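Local coordinates for protein lipocalin (Argas monolakensis, PDB 3BRN) that binds serotonin inside a lipocalin beta barrel, consistent with a role as a tick biogenic amine-binding protein, at residues 19-29 / 40-50; 50-60 / 71-79. All blocks are in the same frame, centred on the assembly; numbering follows the deposited sequence.

Interaction 1: residues 19-29 / 40-50. With SRO (serotonin), chain C.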
loop_
_atom_site.group_PDB
_atom_site.type_symbol
_atom_site.label_atom_id
_atom_site.label_comp_id
_atom_site.label_asym_id
_atom_site.label_seq_id
_atom_site.Cartn_x
_atom_site.Cartn_y
_atom_site.Cartn_z
ATOM N N VAL A 19 -3.026 4.357 6.529
ATOM C CA VAL A 19 -2.451 5.389 5.672
ATOM C C VAL A 19 -1.388 6.222 6.410
ATOM O O VAL A 19 -0.382 6.616 5.826
ATOM C CB VAL A 19 -3.553 6.313 5.115
ATOM C CG1 VAL A 19 -2.951 7.523 4.390
ATOM C CG2 VAL A 19 -4.518 5.521 4.228
ATOM N N ASN A 20 -1.561 6.476 7.689
ATOM C CA ASN A 20 -0.507 7.092 8.463
ATOM C C ASN A 20 0.658 6.200 8.746
ATOM O O ASN A 20 1.750 6.646 8.814
ATOM C CB ASN A 20 -1.044 7.568 9.788
ATOM C CG ASN A 20 -1.930 8.730 9.668
ATOM O OD1 ASN A 20 -1.803 9.541 8.804
ATOM N ND2 ASN A 20 -2.829 8.830 10.583
ATOM N N GLY A 21 0.403 4.937 8.979
ATOM C CA GLY A 21 1.457 3.963 9.207
ATOM C C GLY A 21 2.337 4.331 10.387
ATOM O O GLY A 21 1.865 4.937 11.348
ATOM N N PRO A 22 3.655 4.122 10.246
ATOM C CA PRO A 22 4.577 4.350 11.353
ATOM C C PRO A 22 4.713 5.834 11.664
ATOM O O PRO A 22 5.336 6.204 12.661
ATOM C CB PRO A 22 5.897 3.810 10.808
ATOM C CG PRO A 22 5.819 4.096 9.345
ATOM C CD PRO A 22 4.364 3.913 8.970
ATOM N N GLY A 23 4.166 6.678 10.796
ATOM C CA GLY A 23 4.259 8.126 10.967
ATOM C C GLY A 23 5.432 8.761 10.238
ATOM O O GLY A 23 5.842 9.881 10.555
ATOM N N ASN A 24 5.962 8.053 9.246
ATOM C CA ASN A 24 7.096 8.534 8.457
ATOM C C ASN A 24 7.256 7.666 7.210
ATOM O O ASN A 24 6.603 6.626 7.092
ATOM C CB ASN A 24 8.386 8.485 9.288
ATOM C CG ASN A 24 8.848 7.065 9.574
ATOM O OD1 ASN A 24 9.469 6.419 8.731
ATOM N ND2 ASN A 24 8.626 6.607 10.797
ATOM N N GLY A 25 8.059 8.141 6.258
ATOM C CA GLY A 25 8.404 7.366 5.064
ATOM C C GLY A 25 7.255 7.088 4.107
ATOM O O GLY A 25 6.456 7.987 3.771
ATOM N N GLY A 26 7.221 5.854 3.605
ATOM C CA GLY A 26 6.218 5.455 2.627
ATOM C C GLY A 26 6.177 3.959 2.412
ATOM O O GLY A 26 6.852 3.209 3.117
ATOM N N TYR A 27 5.343 3.538 1.459
ATOM C CA TYR A 27 5.061 2.129 1.202
ATOM C C TYR A 27 5.276 1.789 -0.277
ATOM O O TYR A 27 4.795 2.503 -1.164
ATOM C CB TYR A 27 3.614 1.794 1.604
ATOM C CG TYR A 27 3.383 1.724 3.099
ATOM C CD1 TYR A 27 3.253 0.504 3.748
ATOM C CD2 TYR A 27 3.196 2.882 3.840
ATOM C CE1 TYR A 27 3.042 0.440 5.128
ATOM C CE2 TYR A 27 2.969 2.837 5.189
ATOM C CZ TYR A 27 2.869 1.621 5.827
ATOM O OH TYR A 27 2.710 1.609 7.187
ATOM N N TYR A 28 6.011 0.706 -0.532
ATOM C CA TYR A 28 6.146 0.178 -1.875
ATOM C C TYR A 28 5.029 -0.815 -2.093
ATOM O O TYR A 28 4.734 -1.589 -1.188
ATOM C CB TYR A 28 7.446 -0.598 -2.024
ATOM C CG TYR A 28 8.679 0.257 -2.085
ATOM C CD1 TYR A 28 9.443 0.475 -0.953
ATOM C CD2 TYR A 28 9.099 0.825 -3.285
ATOM C CE1 TYR A 28 10.632 1.165 -1.024
ATOM C CE2 TYR A 28 10.259 1.582 -3.346
ATOM C CZ TYR A 28 11.015 1.742 -2.212
ATOM O OH TYR A 28 12.204 2.437 -2.258
ATOM N N LEU A 29 4.555 -0.920 -3.335
ATOM C CA LEU A 29 3.634 -2.005 -3.671
ATOM C C LEU A 29 4.538 -3.204 -3.922
ATOM O O LEU A 29 5.331 -3.177 -4.850
ATOM C CB LEU A 29 2.814 -1.684 -4.919
ATOM C CG LEU A 29 1.950 -2.829 -5.495
ATOM C CD1 LEU A 29 0.979 -3.292 -4.423
ATOM C CD2 LEU A 29 1.157 -2.269 -6.669
ATOM N N CYS A 40 8.266 -0.576 -9.069
ATOM C CA CYS A 40 8.614 0.334 -7.969
ATOM C C CYS A 40 7.525 1.338 -7.614
ATOM O O CYS A 40 7.824 2.439 -7.131
ATOM C CB CYS A 40 9.933 1.067 -8.243
ATOM S SG CYS A 40 11.290 0.024 -8.843
ATOM N N ALA A 41 6.268 0.941 -7.805
ATOM C CA ALA A 41 5.127 1.791 -7.472
ATOM C C ALA A 41 5.103 2.021 -5.963
ATOM O O ALA A 41 5.422 1.116 -5.193
ATOM C CB ALA A 41 3.819 1.138 -7.947
ATOM N N TYR A 42 4.837 3.253 -5.537
ATOM C CA TYR A 42 4.867 3.568 -4.111
ATOM C C TYR A 42 3.953 4.745 -3.781
ATOM O O TYR A 42 3.443 5.414 -4.665
ATOM C CB TYR A 42 6.291 3.941 -3.671
ATOM C CG TYR A 42 6.690 5.344 -4.111
ATOM C CD1 TYR A 42 7.217 5.570 -5.385
ATOM C CD2 TYR A 42 6.479 6.450 -3.279
ATOM C CE1 TYR A 42 7.527 6.851 -5.818
ATOM C CE2 TYR A 42 6.790 7.753 -3.709
ATOM C CZ TYR A 42 7.280 7.939 -4.998
ATOM O OH TYR A 42 7.604 9.202 -5.459
ATOM N N VAL A 43 3.612 4.854 -2.504
ATOM C CA VAL A 43 2.922 6.017 -1.981
ATOM C C VAL A 43 3.777 6.514 -0.832
ATOM O O VAL A 43 4.528 5.737 -0.248
ATOM C CB VAL A 43 1.507 5.669 -1.424
ATOM C CG1 VAL A 43 0.572 5.264 -2.540
ATOM C CG2 VAL A 43 1.581 4.587 -0.321
ATOM N N LEU A 44 3.714 7.819 -0.560
ATOM C CA LEU A 44 4.315 8.373 0.645
ATOM C C LEU A 44 3.191 8.613 1.647
ATOM O O LEU A 44 2.090 9.002 1.249
ATOM C CB LEU A 44 5.003 9.714 0.338
ATOM C CG LEU A 44 6.305 9.692 -0.476
ATOM C CD1 LEU A 44 6.947 11.091 -0.488
ATOM C CD2 LEU A 44 7.279 8.696 0.114
ATOM N N VAL A 45 3.459 8.396 2.935
ATOM C CA VAL A 45 2.479 8.754 3.968
ATOM C C VAL A 45 2.214 10.278 3.919
ATOM O O VAL A 45 3.099 11.043 3.528
ATOM C CB VAL A 45 2.927 8.299 5.386
ATOM C CG1 VAL A 45 3.444 6.867 5.358
ATOM C CG2 VAL A 45 3.961 9.263 5.981
ATOM N N PRO A 46 0.948 10.699 4.109
ATOM C CA PRO A 46 0.624 12.115 3.914
ATOM C C PRO A 46 1.469 12.991 4.825
ATOM O O PRO A 46 1.974 12.517 5.850
ATOM C CB PRO A 46 -0.854 12.196 4.312
ATOM C CG PRO A 46 -1.357 10.813 4.123
ATOM C CD PRO A 46 -0.233 9.926 4.522
ATOM N N GLN A 47 1.664 14.244 4.437
ATOM C CA GLN A 47 2.577 15.108 5.172
ATOM C C GLN A 47 2.055 15.452 6.572
ATOM O O GLN A 47 2.828 15.705 7.506
ATOM C CB GLN A 47 2.891 16.364 4.364
ATOM C CG GLN A 47 4.225 16.988 4.725
ATOM C CD GLN A 47 4.862 17.706 3.555
ATOM O OE1 GLN A 47 4.169 18.290 2.718
ATOM N NE2 GLN A 47 6.189 17.651 3.479
ATOM N N ASN A 48 0.741 15.369 6.730
ATOM C CA ASN A 48 0.107 15.635 8.014
ATOM C C ASN A 48 -0.773 14.471 8.470
ATOM O O ASN A 48 -1.323 13.732 7.649
ATOM C CB ASN A 48 -0.701 16.928 7.942
ATOM C CG ASN A 48 -1.437 17.076 6.631
ATOM O OD1 ASN A 48 -1.129 16.391 5.651
ATOM N ND2 ASN A 48 -2.403 17.987 6.596
ATOM N N THR A 49 -0.845 14.276 9.783
ATOM C CA THR A 49 -1.600 13.166 10.348
ATOM C C THR A 49 -3.080 13.183 9.958
ATOM O O THR A 49 -3.713 14.240 9.910
ATOM C CB THR A 49 -1.425 13.082 11.870
ATOM O OG1 THR A 49 -0.047 12.818 12.169
ATOM C CG2 THR A 49 -2.275 11.963 12.449
ATOM N N LEU A 50 -3.539 12.047 9.440
ATOM C CA LEU A 50 -4.946 11.842 9.129
ATOM C C LEU A 50 -5.673 11.335 10.362
ATOM O O LEU A 50 -5.112 10.569 11.149
ATOM C CB LEU A 50 -5.097 10.789 8.028
ATOM C CG LEU A 50 -5.198 11.249 6.578
ATOM C CD1 LEU A 50 -5.308 10.012 5.659
ATOM C CD2 LEU A 50 -6.406 12.157 6.420
HETATM O OH SRO C . -2.341 7.052 0.578
HETATM C CZ3 SRO C . -2.571 5.771 0.139
HETATM C CH2 SRO C . -3.446 5.608 -0.932
HETATM C CZ2 SRO C . -3.630 4.347 -1.504
HETATM C CE2 SRO C . -2.966 3.283 -0.913
HETATM N NE1 SRO C . -2.937 1.944 -1.132
HETATM C CD1 SRO C . -2.082 1.365 -0.256
HETATM C CG SRO C . -1.564 2.355 0.580
HETATM C CD2 SRO C . -2.144 3.552 0.168
HETATM C CE3 SRO C . -1.963 4.750 0.665
HETATM C CB SRO C . -0.606 2.138 1.726
HETATM C CA SRO C . -1.296 2.448 3.068
HETATM N NZ SRO C . -0.291 2.389 4.135
#
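Y27 and V43 form a hydrogen-bonded antiparallel pair in which Y27 N reaches V43 O at 2.9 Å and V43 N returns to Y27 O, with strands 26-29 and 42-44 running at 169° to each other. The ladder extends on both sides, through L29 N to A41 O and V45 N to G25 O. Y27 and V43 turn to the ligand face of this sheet. With its CG anti to the carbonyl carbon (chi1 -74°), the Y27 ring lies beneath the serotonin amine: NZ stands 3.4 Å above the ring plane, over its centre, an arrangement that would favour a charged ammonium. V43 CG2 packs 3.7 Å from CE3 of the indole. This is the first hairpin of the lipocalin barrel, its inner surface forming part of the pocket, where serotonin is also hydrogen-bonded to S18 O and D106 OD2. Beyond the strands, V45 CG1 sits at the edge of the Y27 ring, 4.1 Å from CE2. N20, at the end of helix 15-20, clamps the backbone of L50 with both ends of its amide: L50 N donates to OD1 in the carbonyl plane at 3.1 Å, nearly straight (171°), while ND2 donates to L50 O at 2.9 Å. V19 CG1 meets P46 CD at 3.6 Å and also touches L50 CD1. On the opposite face, Y28 and Y42 direct their hydroxyls to the carbonyls of P154 and I69.

Interaction 2: residues 50-60 / 71-79. With SRO (serotonin), chain C.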
loop_
_atom_site.group_PDB
_atom_site.type_symbol
_atom_site.label_atom_id
_atom_site.label_comp_id
_atom_site.label_asym_id
_atom_site.label_seq_id
_atom_site.Cartn_x
_atom_site.Cartn_y
_atom_site.Cartn_z
ATOM N N LEU A 50 -3.539 12.047 9.440
ATOM C CA LEU A 50 -4.946 11.842 9.129
ATOM C C LEU A 50 -5.673 11.335 10.362
ATOM O O LEU A 50 -5.112 10.569 11.149
ATOM C CB LEU A 50 -5.097 10.789 8.028
ATOM C CG LEU A 50 -5.198 11.249 6.578
ATOM C CD1 LEU A 50 -5.308 10.012 5.659
ATOM C CD2 LEU A 50 -6.406 12.157 6.420
ATOM N N SER A 51 -6.901 11.804 10.543
ATOM C CA SER A 51 -7.809 11.255 11.534
ATOM C C SER A 51 -9.015 10.784 10.738
ATOM O O SER A 51 -9.072 10.999 9.541
ATOM C CB SER A 51 -8.214 12.317 12.560
ATOM O OG SER A 51 -8.719 13.471 11.914
ATOM N N GLU A 52 -9.961 10.130 11.400
ATOM C CA GLU A 52 -11.098 9.497 10.723
ATOM C C GLU A 52 -11.925 10.463 9.877
ATOM O O GLU A 52 -12.329 11.530 10.348
ATOM C CB GLU A 52 -12.004 8.814 11.759
ATOM C CG GLU A 52 -13.247 8.167 11.176
ATOM C CD GLU A 52 -12.918 6.923 10.380
ATOM O OE1 GLU A 52 -11.745 6.507 10.415
ATOM O OE2 GLU A 52 -13.822 6.377 9.718
ATOM N N GLY A 53 -12.286 10.024 8.676
ATOM C CA GLY A 53 -13.160 10.798 7.787
ATOM C C GLY A 53 -12.532 11.935 6.987
ATOM O O GLY A 53 -13.210 12.601 6.209
ATOM N N GLN A 54 -11.243 12.172 7.185
ATOM C CA GLN A 54 -10.582 13.315 6.560
ATOM C C GLN A 54 -10.064 13.017 5.162
ATOM O O GLN A 54 -9.915 11.849 4.777
ATOM C CB GLN A 54 -9.445 13.842 7.437
ATOM C CG GLN A 54 -9.909 14.465 8.731
ATOM C CD GLN A 54 -8.772 15.039 9.547
ATOM O OE1 GLN A 54 -7.590 14.452 9.414
ATOM N NE2 GLN A 54 -8.954 16.006 10.285
ATOM N N SER A 55 -9.906 14.081 4.375
ATOM C CA SER A 55 -9.285 14.017 3.051
ATOM C C SER A 55 -7.978 14.764 3.118
ATOM O O SER A 55 -7.834 15.705 3.899
ATOM C CB SER A 55 -10.180 14.670 2.003
ATOM O OG SER A 55 -11.351 13.907 1.788
ATOM N N THR A 56 -7.017 14.359 2.301
ATOM C CA THR A 56 -5.709 15.001 2.322
ATOM C C THR A 56 -4.971 14.671 1.037
ATOM O O THR A 56 -5.396 13.795 0.288
ATOM C CB THR A 56 -4.865 14.526 3.527
ATOM O OG1 THR A 56 -3.842 15.486 3.820
ATOM C CG2 THR A 56 -4.221 13.175 3.230
ATOM N N SER A 57 -3.944 15.456 0.725
ATOM C CA SER A 57 -3.095 15.179 -0.431
ATOM C C SER A 57 -2.063 14.146 -0.041
ATOM O O SER A 57 -1.634 14.095 1.111
ATOM C CB SER A 57 -2.350 16.453 -0.870
ATOM O OG SER A 57 -3.238 17.478 -1.263
ATOM N N PHE A 58 -1.608 13.360 -1.018
ATOM C CA PHE A 58 -0.494 12.459 -0.785
ATOM C C PHE A 58 0.274 12.297 -2.076
ATOM O O PHE A 58 -0.250 12.572 -3.155
ATOM C CB PHE A 58 -0.965 11.094 -0.265
ATOM C CG PHE A 58 -1.650 10.251 -1.301
ATOM C CD1 PHE A 58 -2.952 10.522 -1.678
ATOM C CD2 PHE A 58 -0.991 9.187 -1.897
ATOM C CE1 PHE A 58 -3.559 9.801 -2.668
ATOM C CE2 PHE A 58 -1.597 8.444 -2.876
ATOM C CZ PHE A 58 -2.901 8.728 -3.248
ATOM N N THR A 59 1.557 11.998 -1.942
ATOM C CA THR A 59 2.426 11.785 -3.094
ATOM C C THR A 59 2.494 10.296 -3.420
ATOM O O THR A 59 2.465 9.453 -2.521
ATOM C CB THR A 59 3.839 12.312 -2.817
ATOM O OG1 THR A 59 3.769 13.696 -2.440
ATOM C CG2 THR A 59 4.745 12.156 -4.051
ATOM N N TYR A 60 2.527 9.990 -4.710
ATOM C CA TYR A 60 2.672 8.626 -5.185
ATOM C C TYR A 60 3.516 8.642 -6.444
ATOM O O TYR A 60 3.797 9.711 -7.014
ATOM C CB TYR A 60 1.311 7.998 -5.465
ATOM C CG TYR A 60 0.633 8.520 -6.704
ATOM C CD1 TYR A 60 -0.145 9.666 -6.656
ATOM C CD2 TYR A 60 0.728 7.835 -7.919
ATOM C CE1 TYR A 60 -0.762 10.157 -7.789
ATOM C CE2 TYR A 60 0.093 8.311 -9.056
ATOM C CZ TYR A 60 -0.649 9.481 -8.982
ATOM O OH TYR A 60 -1.318 9.962 -10.092
ATOM N N LEU A 71 3.902 12.239 -8.037
ATOM C CA LEU A 71 2.638 12.796 -8.486
ATOM C C LEU A 71 1.775 12.934 -7.232
ATOM O O LEU A 71 2.161 12.447 -6.170
ATOM C CB LEU A 71 1.971 11.850 -9.489
ATOM C CG LEU A 71 2.828 11.524 -10.719
ATOM C CD1 LEU A 71 2.131 10.537 -11.632
ATOM C CD2 LEU A 71 3.145 12.796 -11.473
ATOM N N THR A 72 0.729 13.747 -7.297
ATOM C CA THR A 72 -0.121 13.935 -6.129
ATOM C C THR A 72 -1.565 13.633 -6.449
ATOM O O THR A 72 -2.012 13.782 -7.589
ATOM C CB THR A 72 -0.027 15.365 -5.509
ATOM O OG1 THR A 72 -0.653 16.310 -6.382
ATOM C CG2 THR A 72 1.416 15.772 -5.257
ATOM N N ALA A 73 -2.270 13.133 -5.437
ATOM C CA ALA A 73 -3.688 12.875 -5.535
ATOM C C ALA A 73 -4.303 13.075 -4.150
ATOM O O ALA A 73 -3.618 13.482 -3.205
ATOM C CB ALA A 73 -3.936 11.465 -6.032
ATOM N N THR A 74 -5.607 12.886 -4.066
ATOM C CA THR A 74 -6.318 13.032 -2.811
ATOM C C THR A 74 -6.699 11.655 -2.292
ATOM O O THR A 74 -6.992 10.753 -3.072
ATOM C CB THR A 74 -7.581 13.861 -3.011
ATOM O OG1 THR A 74 -7.207 15.147 -3.506
ATOM C CG2 THR A 74 -8.383 14.021 -1.678
ATOM N N VAL A 75 -6.625 11.488 -0.976
ATOM C CA VAL A 75 -7.061 10.266 -0.312
ATOM C C VAL A 75 -7.988 10.650 0.851
ATOM O O VAL A 75 -7.698 11.585 1.598
ATOM C CB VAL A 75 -5.846 9.482 0.224
ATOM C CG1 VAL A 75 -5.176 10.260 1.363
ATOM C CG2 VAL A 75 -6.259 8.059 0.660
ATOM N N THR A 76 -9.141 9.993 0.926
ATOM C CA THR A 76 -10.106 10.189 2.006
ATOM C C THR A 76 -10.321 8.853 2.698
ATOM O O THR A 76 -10.438 7.819 2.038
ATOM C CB THR A 76 -11.472 10.659 1.455
ATOM O OG1 THR A 76 -11.260 11.703 0.494
ATOM C CG2 THR A 76 -12.361 11.193 2.591
ATOM N N VAL A 77 -10.297 8.873 4.024
ATOM C CA VAL A 77 -10.346 7.651 4.824
ATOM C C VAL A 77 -11.611 7.538 5.670
ATOM O O VAL A 77 -11.944 8.450 6.424
ATOM C CB VAL A 77 -9.095 7.527 5.725
ATOM C CG1 VAL A 77 -7.852 7.201 4.874
ATOM C CG2 VAL A 77 -8.867 8.808 6.485
ATOM N N ASN A 78 -12.310 6.412 5.527
ATOM C CA ASN A 78 -13.488 6.090 6.338
ATOM C C ASN A 78 -13.548 4.582 6.648
ATOM O O ASN A 78 -13.541 3.769 5.736
ATOM C CB ASN A 78 -14.773 6.518 5.605
ATOM C CG ASN A 78 -14.831 8.025 5.339
ATOM O OD1 ASN A 78 -15.268 8.790 6.336
ATOM N ND2 ASN A 78 -14.556 8.479 4.228
ATOM N N GLY A 79 -13.699 4.216 7.917
ATOM C CA GLY A 79 -13.745 2.792 8.278
ATOM C C GLY A 79 -12.526 2.122 7.673
ATOM O O GLY A 79 -11.457 2.711 7.662
HETATM O OH SRO C . -2.341 7.052 0.578
HETATM C CZ3 SRO C . -2.571 5.771 0.139
HETATM C CH2 SRO C . -3.446 5.608 -0.932
HETATM C CZ2 SRO C . -3.630 4.347 -1.504
HETATM C CE2 SRO C . -2.966 3.283 -0.913
HETATM N NE1 SRO C . -2.937 1.944 -1.132
HETATM C CD1 SRO C . -2.082 1.365 -0.256
HETATM C CG SRO C . -1.564 2.355 0.580
HETATM C CD2 SRO C . -2.144 3.552 0.168
HETATM C CE3 SRO C . -1.963 4.750 0.665
HETATM C CB SRO C . -0.606 2.138 1.726
HETATM C CA SRO C . -1.296 2.448 3.068
HETATM N NZ SRO C . -0.291 2.389 4.135
HETATM O O HOH W 1 -10.443 5.032 8.624
#
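F58 and Y60 both place CG between the backbone N and the carbonyl carbon (chi1 72° and 73°), and this swings their rings across the strand toward 71-79. The Y60 ring thereby lies against L71: CB sits over its face, 3.8 Å from the centroid, as a CH-pi contact. F58 is turned so that CD1 meets V75 CB at 3.6 Å, the two side chains crossing at about a right angle, while A73 CB packs against CE1. One face of the F58 ring carries the serotonin hydroxyl, OH lying 3.5 Å above the plane and toward the rim, so the ring also forms part of the pocket wall. The T56 and V75 side chains lie side by side and point the same way, T56 CG2 touching V75 CG1. On the other face of the sheet S55 OG and T76 OG1 share a short hydrogen bond of 2.6 Å. The backbones form an antiparallel ladder with three hydrogen-bonded pairs, T56-V75, F58-A73 and Y60-L71, the N-to-C directions of 55-60 and 71-78 standing at 142°, well short of exactly antiparallel. Just before strand 55-60, S51 to Q54 makes a type II turn, and E52, bent at chi2, brings OE2 to G79 N at 2.8 Å through its syn lone pair; a water bridges OE1 to G79 O. L50 CD1 and V77 CG2 meet tip to tip at 3.8 Å. Strand 81-85 flanks 71-78 and sends I82 and V84 against V75, strand 42-44 lies along the other margin of 55-60, and helix 15-20 covers V77 with Y16 and V19.

Overall arrangement
From the N terminus, helix 15-20 leads into strand 26-32, and interaction 1 closes the first loop when the chain returns through strand 42-44 and on to L50. Interaction 2 opens at that same L50 and closes when strand 67-78 comes back along 55-64, so the two are in series and neither nests in nor crosses the other. Their centres are 10 Å apart. Strands 42-44 and 55-64 are sheet neighbours, with L44 N 2.8 Å from T59 O, a probable hydrogen bond, and P46 CB packing on T56 CG2. Together they order 26-32, 42-44, 55-64 and 67-78 as consecutive strands of the barrel wall, and both touch serotonin.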